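Local atomic coordinates of hydrogenase 3 maturation protease (Escherichia coli, PDB entry 2E85), a protein that cleaves a 32-residue peptide from the C-terminus of the precursor of HycE, the large subunit of hydrogenase 3, during maturation of that enzyme. Residues M16-A21 with Q129-A134; A26-A31 with T137-L142; G35-I40 with R60-D65. The protein carries 1 engineered substitution. One frame throughout, in Å; residues are numbered along the deposited sequence.

Contact 1 (M16-A21 with Q129-A134); sequences MGDDGA and QPIKDA. With CA (calcium ion), chain F.
The carboxylate of Asp18 lies across the CG1 branch of Ile131, the two side chains meeting at about a right angle. Asp18 OD2 sits 3.4 Å from Ile131 CD1, Asp18 CG rests 3.6 Å from Ile131 CG1, and Asp18 OD1 comes within 3.6 Å of Ile131 CB, giving the acid a hydrocarbon lining along this side. With CG1 set anti to the carbonyl carbon (chi1 -79°), the other branch of Ile131 is left to meet Ala21, whose CB packs against Ile131 CG2 at 4.0 Å. Outside the two segments, the oxygens of Asp18 are held by backbone N-H groups from the loop between strand 111-116 and helix 129-141: Thr128 serves OD1, Asp119 and Ile120 serve OD2. The tight 3-10 turn over residues 18-20, with Gly20 N bonded to Gly17 O at 2.9 Å, leads into helix 21-31 and directs the next acid away from helix 129-141. That acid, Asp19, binds calcium through OD1 at 2.3 Å; Asp65 OD1, Ala66 O and three waters complete six ligands. Asp19 and Asp65 probably bind nickel as well, as in related maturation proteases. Neighbouring acids therefore have different tasks: Asp19 reaches the metal, whereas buried Asp18 joins its turn to the loop before helix 129-141, its oxygens supplied with three N-H donors despite the apolar surface of Ile131.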
# COMPACT_ATOMS: atom_id res chain seq x y z
N MET B 16 18.41 -11.85 4.80
CA MET B 16 19.02 -10.52 4.72
C MET B 16 19.66 -10.07 6.04
O MET B 16 19.54 -8.90 6.45
CB MET B 16 18.03 -9.49 4.15
CG MET B 16 17.71 -9.68 2.66
SD MET B 16 19.10 -9.33 1.49
CE MET B 16 19.12 -7.59 1.53
N GLY B 17 20.34 -11.01 6.71
CA GLY B 17 21.10 -10.70 7.93
C GLY B 17 20.21 -10.18 9.05
O GLY B 17 19.23 -10.84 9.43
N ASP B 18 20.56 -9.02 9.60
CA ASP B 18 19.78 -8.46 10.70
C ASP B 18 18.34 -8.10 10.30
O ASP B 18 17.50 -7.95 11.19
CB ASP B 18 20.48 -7.25 11.33
CG ASP B 18 21.69 -7.64 12.17
OD1 ASP B 18 21.74 -8.79 12.66
OD2 ASP B 18 22.60 -6.76 12.34
N ASP B 19 18.06 -7.98 9.00
CA ASP B 19 16.66 -7.84 8.56
C ASP B 19 15.78 -9.04 8.94
O ASP B 19 14.54 -8.98 8.78
CB ASP B 19 16.54 -7.58 7.06
CG ASP B 19 15.19 -7.02 6.70
OD1 ASP B 19 14.77 -6.08 7.41
OD2 ASP B 19 14.52 -7.54 5.78
N GLY B 20 16.42 -10.11 9.40
CA GLY B 20 15.71 -11.31 9.87
C GLY B 20 15.06 -11.20 11.24
O GLY B 20 14.49 -12.16 11.74
N ALA B 21 15.12 -10.01 11.85
CA ALA B 21 14.66 -9.87 13.23
C ALA B 21 13.19 -10.28 13.34
O ALA B 21 12.80 -11.00 14.27
CB ALA B 21 14.86 -8.47 13.71
N GLN B 129 24.69 -10.35 17.26
CA GLN B 129 24.22 -10.61 18.62
C GLN B 129 23.26 -9.55 19.19
O GLN B 129 22.28 -9.94 19.85
CB GLN B 129 25.41 -10.83 19.56
CG GLN B 129 25.06 -11.42 20.91
CD GLN B 129 24.44 -12.79 20.80
OE1 GLN B 129 25.01 -13.71 20.21
NE2 GLN B 129 23.27 -12.93 21.39
N PRO B 130 23.56 -8.25 19.03
CA PRO B 130 22.64 -7.24 19.56
C PRO B 130 21.22 -7.34 19.02
O PRO B 130 20.25 -7.05 19.75
CB PRO B 130 23.30 -5.93 19.14
CG PRO B 130 24.73 -6.25 19.24
CD PRO B 130 24.78 -7.59 18.53
N ILE B 131 21.09 -7.82 17.79
CA ILE B 131 19.76 -7.97 17.21
C ILE B 131 19.08 -9.22 17.78
O ILE B 131 17.90 -9.21 18.07
CB ILE B 131 19.87 -7.95 15.65
CG1 ILE B 131 20.03 -6.49 15.18
CG2 ILE B 131 18.65 -8.58 15.00
CD1 ILE B 131 21.41 -5.88 15.44
N LYS B 132 19.84 -10.28 17.99
CA LYS B 132 19.31 -11.50 18.59
C LYS B 132 18.78 -11.20 19.97
O LYS B 132 17.68 -11.64 20.32
CB LYS B 132 20.37 -12.60 18.66
CG LYS B 132 20.76 -13.16 17.29
CD LYS B 132 21.83 -14.22 17.48
CE LYS B 132 22.47 -14.62 16.19
NZ LYS B 132 23.28 -15.85 16.44
N ASP B 133 19.59 -10.47 20.75
CA ASP B 133 19.20 -9.97 22.09
C ASP B 133 17.94 -9.09 22.05
O ASP B 133 17.07 -9.19 22.94
CB ASP B 133 20.36 -9.17 22.71
CG ASP B 133 21.59 -10.02 23.03
OD1 ASP B 133 21.51 -11.27 23.05
OD2 ASP B 133 22.65 -9.42 23.28
N ALA B 134 17.82 -8.20 21.05
CA ALA B 134 16.67 -7.29 20.95
C ALA B 134 15.44 -8.13 20.69
O ALA B 134 14.36 -7.84 21.23
CB ALA B 134 16.88 -6.27 19.79
CA CA F . 12.93 -4.66 7.63
O HOH W 1 11.83 -2.70 6.76
O HOH W 2 11.17 -4.78 5.94
O HOH W 3 14.32 -3.47 6.33

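Contact 2 (A26-A31 with T137-L142); sequences AEKCAA and TVYQRL
Helices 21-31 and 129-141 lie on the same face of the central sheet, and Tyr139 of the second reaches into the surface of the first, between Lys28 and Cys29. Its CG stands anti to the backbone N (chi1 168°), which carries the ring away from its own helix and toward the neighbour. Lys28 CB lies over one ring face in a CH-pi contact, 4.2 Å from the centroid of the Tyr139 ring and 26° off its normal. Farther along the same side chain, Lys28 CD comes 4.2 Å from Tyr139 CG, and the bend at chi4 then leads NZ away to a salt bridge with Glu136. The aliphatic part of the lysine thus covers the ring while its charge is paired one turn earlier on the tyrosine's own helix.

Cys29 approaches from another direction. Its SG lies at the ring edge, 5.3 Å from the centroid of Tyr139, as a sulfur-aromatic contact. The same sulfur packs tightly against Leu142, with Cys29 SG 3.5 Å from Leu142 CD1. Tyr139 CE1 also touches the backbone, 3.8 Å from Lys28 O, and the phenol oxygen ends in a hydrogen bond to Ala32 O just past the first helix. That bond would set the reach of the ring, and the lysine on its face and the sulfur at its edge probably limit its rotation. Underneath, Cys29 and Leu142 both rest on Leu8 of strand 6-11, and Leu25 adds a further contact to Tyr139. Two helices wedged together by an aromatic side chain and seated jointly on parallel strands form one outer layer of an alpha/beta/alpha sandwich, the architecture of the hydrogenase maturation proteases.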
# COMPACT_ATOMS: atom_id res chain seq x y z
N ALA B 26 8.89 -14.38 14.99
CA ALA B 26 7.84 -15.32 14.59
C ALA B 26 8.25 -16.76 14.92
O ALA B 26 7.45 -17.53 15.41
CB ALA B 26 7.52 -15.13 13.12
N GLU B 27 9.51 -17.10 14.68
CA GLU B 27 10.02 -18.43 15.03
C GLU B 27 9.94 -18.73 16.53
O GLU B 27 9.52 -19.84 16.94
CB GLU B 27 11.45 -18.60 14.54
CG GLU B 27 11.97 -19.99 14.88
CD GLU B 27 13.14 -20.43 14.05
OE1 GLU B 27 13.75 -21.46 14.42
OE2 GLU B 27 13.44 -19.77 13.04
N LYS B 28 10.33 -17.75 17.34
CA LYS B 28 10.29 -17.88 18.80
C LYS B 28 8.87 -18.09 19.29
O LYS B 28 8.62 -18.95 20.12
CB LYS B 28 10.90 -16.65 19.47
CG LYS B 28 12.40 -16.55 19.31
CD LYS B 28 12.88 -15.30 20.05
CE LYS B 28 14.37 -15.15 20.02
NZ LYS B 28 15.05 -16.06 20.96
N CYS B 29 7.95 -17.30 18.76
CA CYS B 29 6.54 -17.40 19.14
C CYS B 29 5.94 -18.74 18.74
O CYS B 29 5.08 -19.27 19.45
CB CYS B 29 5.73 -16.26 18.54
SG CYS B 29 6.17 -14.64 19.19
N ALA B 30 6.36 -19.27 17.60
CA ALA B 30 5.82 -20.55 17.11
C ALA B 30 6.26 -21.68 18.04
O ALA B 30 5.49 -22.60 18.34
CB ALA B 30 6.26 -20.82 15.69
N ALA B 31 7.50 -21.58 18.53
CA ALA B 31 8.09 -22.59 19.38
C ALA B 31 7.58 -22.51 20.82
O ALA B 31 7.45 -23.55 21.52
CB ALA B 31 9.61 -22.48 19.35
N THR B 137 14.36 -9.59 23.80
CA THR B 137 13.77 -8.58 24.66
C THR B 137 12.29 -8.34 24.32
O THR B 137 11.43 -8.32 25.19
CB THR B 137 14.59 -7.25 24.62
OG1 THR B 137 15.92 -7.51 25.07
CG2 THR B 137 13.97 -6.20 25.53
N VAL B 138 11.99 -8.20 23.04
CA VAL B 138 10.64 -7.94 22.58
C VAL B 138 9.77 -9.18 22.90
O VAL B 138 8.66 -9.06 23.38
CB VAL B 138 10.62 -7.56 21.07
CG1 VAL B 138 9.20 -7.42 20.59
CG2 VAL B 138 11.35 -6.22 20.84
N TYR B 139 10.33 -10.36 22.66
CA TYR B 139 9.61 -11.61 22.86
C TYR B 139 9.16 -11.75 24.31
O TYR B 139 8.04 -12.14 24.56
CB TYR B 139 10.49 -12.79 22.43
CG TYR B 139 9.99 -14.15 22.85
CD1 TYR B 139 8.92 -14.77 22.16
CD2 TYR B 139 10.59 -14.83 23.91
CE1 TYR B 139 8.47 -16.02 22.53
CE2 TYR B 139 10.14 -16.05 24.31
CZ TYR B 139 9.09 -16.65 23.61
OH TYR B 139 8.63 -17.89 23.99
N GLN B 140 10.04 -11.36 25.23
CA GLN B 140 9.77 -11.46 26.65
C GLN B 140 8.80 -10.40 27.14
O GLN B 140 8.32 -10.47 28.27
CB GLN B 140 11.08 -11.40 27.43
CG GLN B 140 11.92 -12.65 27.19
CD GLN B 140 11.37 -13.95 27.81
OE1 GLN B 140 10.42 -13.93 28.60
NE2 GLN B 140 12.00 -15.07 27.48
N ARG B 141 8.49 -9.43 26.29
CA ARG B 141 7.49 -8.44 26.71
C ARG B 141 6.13 -8.74 26.15
O ARG B 141 5.17 -8.07 26.50
CB ARG B 141 7.94 -7.02 26.40
CG ARG B 141 9.20 -6.74 27.21
CD ARG B 141 9.31 -5.40 27.81
NE ARG B 141 10.73 -5.18 28.02
CZ ARG B 141 11.32 -4.01 27.87
NH1 ARG B 141 10.58 -2.95 27.58
NH2 ARG B 141 12.64 -3.92 28.05
N LEU B 142 6.03 -9.73 25.27
CA LEU B 142 4.73 -10.03 24.61
C LEU B 142 3.66 -10.48 25.61
O LEU B 142 2.48 -10.13 25.49
CB LEU B 142 4.89 -11.08 23.51
CG LEU B 142 5.65 -10.69 22.25
CD1 LEU B 142 5.82 -11.88 21.31
CD2 LEU B 142 4.98 -9.50 21.49

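Contact 3 (G35-I40 with R60-D65); sequences GNWVVI and RLLIVD. With CA (calcium ion), chain F.
Trp37, next to Val38 of strand 38-43, spreads its indole toward Leu62 and Arg60 of strand 60-66, bridging two strands that flank strand 6-11 in the parallel part of the central sheet of this alpha/beta/alpha fold. From CB, the indole leaves with CG anti to the carbonyl carbon (chi1 -57°), which swings the ring across the end of strand 6-11. On the pyrrole side, NE1 donates a hydrogen bond to Leu142 O, tying the ring to the backbone of segment 137-142. On the six-membered side, Trp37 CZ3 meets Leu62 CB at 3.6 Å, while Leu62 CD2 lies over a face, offset toward the rim. The outermost atom, Trp37 CH2, comes 3.7 Å from Arg60 NE. Here the Arg60 chain, bent at chi3, turns its guanidinium nearly flat to the indole, the planes being 21° apart, with Trp37 CZ2 over one face of the group. Arg60 NE forms a salt bridge with Asp6 and NH1 bonds to Trp145 O, holding that flat group in place. At the far end of the strand, Asp65 OD1 binds the calcium ion at 2.3 Å, and Asp65 OD2 accepts a hydrogen bond from calcium-bound water 1 at 2.7 Å.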
# COMPACT_ATOMS: atom_id res chain seq x y z
N GLY B 35 1.61 -14.60 25.41
CA GLY B 35 0.43 -13.73 25.37
C GLY B 35 -0.68 -14.30 24.51
O GLY B 35 -0.76 -15.52 24.31
N ASN B 36 -1.55 -13.41 24.02
CA ASN B 36 -2.71 -13.85 23.25
C ASN B 36 -2.53 -13.57 21.76
O ASN B 36 -3.47 -13.67 20.99
CB ASN B 36 -4.00 -13.18 23.77
CG ASN B 36 -4.32 -13.57 25.20
OD1 ASN B 36 -4.60 -12.70 26.05
ND2 ASN B 36 -4.27 -14.85 25.49
N TRP B 37 -1.31 -13.26 21.35
CA TRP B 37 -1.05 -12.78 19.98
C TRP B 37 -1.27 -13.87 18.94
O TRP B 37 -0.77 -14.99 19.08
CB TRP B 37 0.39 -12.27 19.87
CG TRP B 37 0.71 -11.16 20.88
CD1 TRP B 37 1.26 -11.32 22.14
CD2 TRP B 37 0.51 -9.75 20.71
NE1 TRP B 37 1.38 -10.09 22.75
CE2 TRP B 37 0.94 -9.11 21.90
CE3 TRP B 37 -0.02 -8.95 19.67
CZ2 TRP B 37 0.88 -7.71 22.09
CZ3 TRP B 37 -0.08 -7.57 19.85
CH2 TRP B 37 0.37 -6.96 21.04
N VAL B 38 -2.01 -13.52 17.89
CA VAL B 38 -1.96 -14.26 16.63
C VAL B 38 -0.78 -13.69 15.83
O VAL B 38 -0.76 -12.50 15.53
CB VAL B 38 -3.29 -14.15 15.83
CG1 VAL B 38 -3.18 -14.91 14.51
CG2 VAL B 38 -4.42 -14.68 16.62
N VAL B 39 0.17 -14.54 15.48
CA VAL B 39 1.44 -14.06 14.93
C VAL B 39 1.49 -14.32 13.43
O VAL B 39 1.44 -15.49 12.98
CB VAL B 39 2.65 -14.69 15.65
CG1 VAL B 39 3.97 -14.17 15.04
CG2 VAL B 39 2.58 -14.40 17.15
N ILE B 40 1.59 -13.26 12.64
CA ILE B 40 1.70 -13.38 11.18
C ILE B 40 3.18 -13.26 10.79
O ILE B 40 3.81 -12.27 11.08
CB ILE B 40 0.87 -12.31 10.46
CG1 ILE B 40 -0.62 -12.56 10.70
CG2 ILE B 40 1.15 -12.34 8.96
CD1 ILE B 40 -1.12 -12.31 12.11
N ARG B 60 -6.00 -4.92 18.75
CA ARG B 60 -4.67 -4.35 18.88
C ARG B 60 -3.74 -5.04 17.91
O ARG B 60 -3.76 -6.26 17.79
CB ARG B 60 -4.16 -4.51 20.31
CG ARG B 60 -2.67 -4.21 20.52
CD ARG B 60 -2.36 -4.06 21.99
NE ARG B 60 -2.52 -5.32 22.73
CZ ARG B 60 -2.28 -5.45 24.03
NH1 ARG B 60 -1.85 -4.41 24.74
NH2 ARG B 60 -2.43 -6.63 24.61
N LEU B 61 -2.95 -4.25 17.19
CA LEU B 61 -1.99 -4.76 16.23
C LEU B 61 -0.59 -4.21 16.57
O LEU B 61 -0.40 -2.99 16.66
CB LEU B 61 -2.36 -4.30 14.84
CG LEU B 61 -1.32 -4.64 13.75
CD1 LEU B 61 -1.22 -6.12 13.49
CD2 LEU B 61 -1.62 -3.88 12.48
N LEU B 62 0.37 -5.13 16.74
CA LEU B 62 1.78 -4.80 16.95
C LEU B 62 2.54 -5.22 15.69
O LEU B 62 2.42 -6.36 15.25
CB LEU B 62 2.35 -5.58 18.15
CG LEU B 62 3.83 -5.43 18.47
CD1 LEU B 62 4.33 -3.97 18.66
CD2 LEU B 62 4.20 -6.25 19.69
N ILE B 63 3.35 -4.32 15.17
CA ILE B 63 4.18 -4.61 14.00
C ILE B 63 5.61 -4.51 14.43
O ILE B 63 5.99 -3.50 15.04
CB ILE B 63 3.91 -3.58 12.88
CG1 ILE B 63 2.44 -3.61 12.49
CG2 ILE B 63 4.80 -3.84 11.66
CD1 ILE B 63 1.96 -2.40 11.69
N VAL B 64 6.40 -5.54 14.14
CA VAL B 64 7.81 -5.57 14.52
C VAL B 64 8.65 -5.73 13.25
O VAL B 64 8.44 -6.66 12.47
CB VAL B 64 8.12 -6.74 15.48
CG1 VAL B 64 9.66 -6.95 15.64
CG2 VAL B 64 7.37 -6.57 16.84
N ASP B 65 9.63 -4.84 13.08
CA ASP B 65 10.42 -4.82 11.85
C ASP B 65 11.80 -4.27 12.16
O ASP B 65 11.92 -3.30 12.89
CB ASP B 65 9.73 -3.91 10.82
CG ASP B 65 10.35 -4.00 9.42
OD1 ASP B 65 11.21 -4.85 9.17
OD2 ASP B 65 9.91 -3.24 8.52
CA CA F . 12.93 -4.66 7.63
O HOH W 1 11.83 -2.70 6.76
O HOH W 2 11.17 -4.78 5.94
O HOH W 3 14.32 -3.47 6.33

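Overall arrangement
From the N terminus the chain passes through 16-21, 26-31, 35-40 and 60-65 before reaching 129-134 and 137-142. Contact 3 closes first, a short loop that contains helix 50-56 and joins two strands of the sheet. Contacts 1 and 2 close long loops of over a hundred residues; they cross each other, and contact 3 is nested inside both. Both long closures use helix 129-141, its early turns against the turn leading into helix 21-31 and its first residue, segment 137-142 against that helix's later turns. Contact 2 sits directly on contact 3, with Cys29 packing on Val39 and Leu142 on Leu62. Contacts 1 and 3, about 18 Å apart between centres, share one calcium ion.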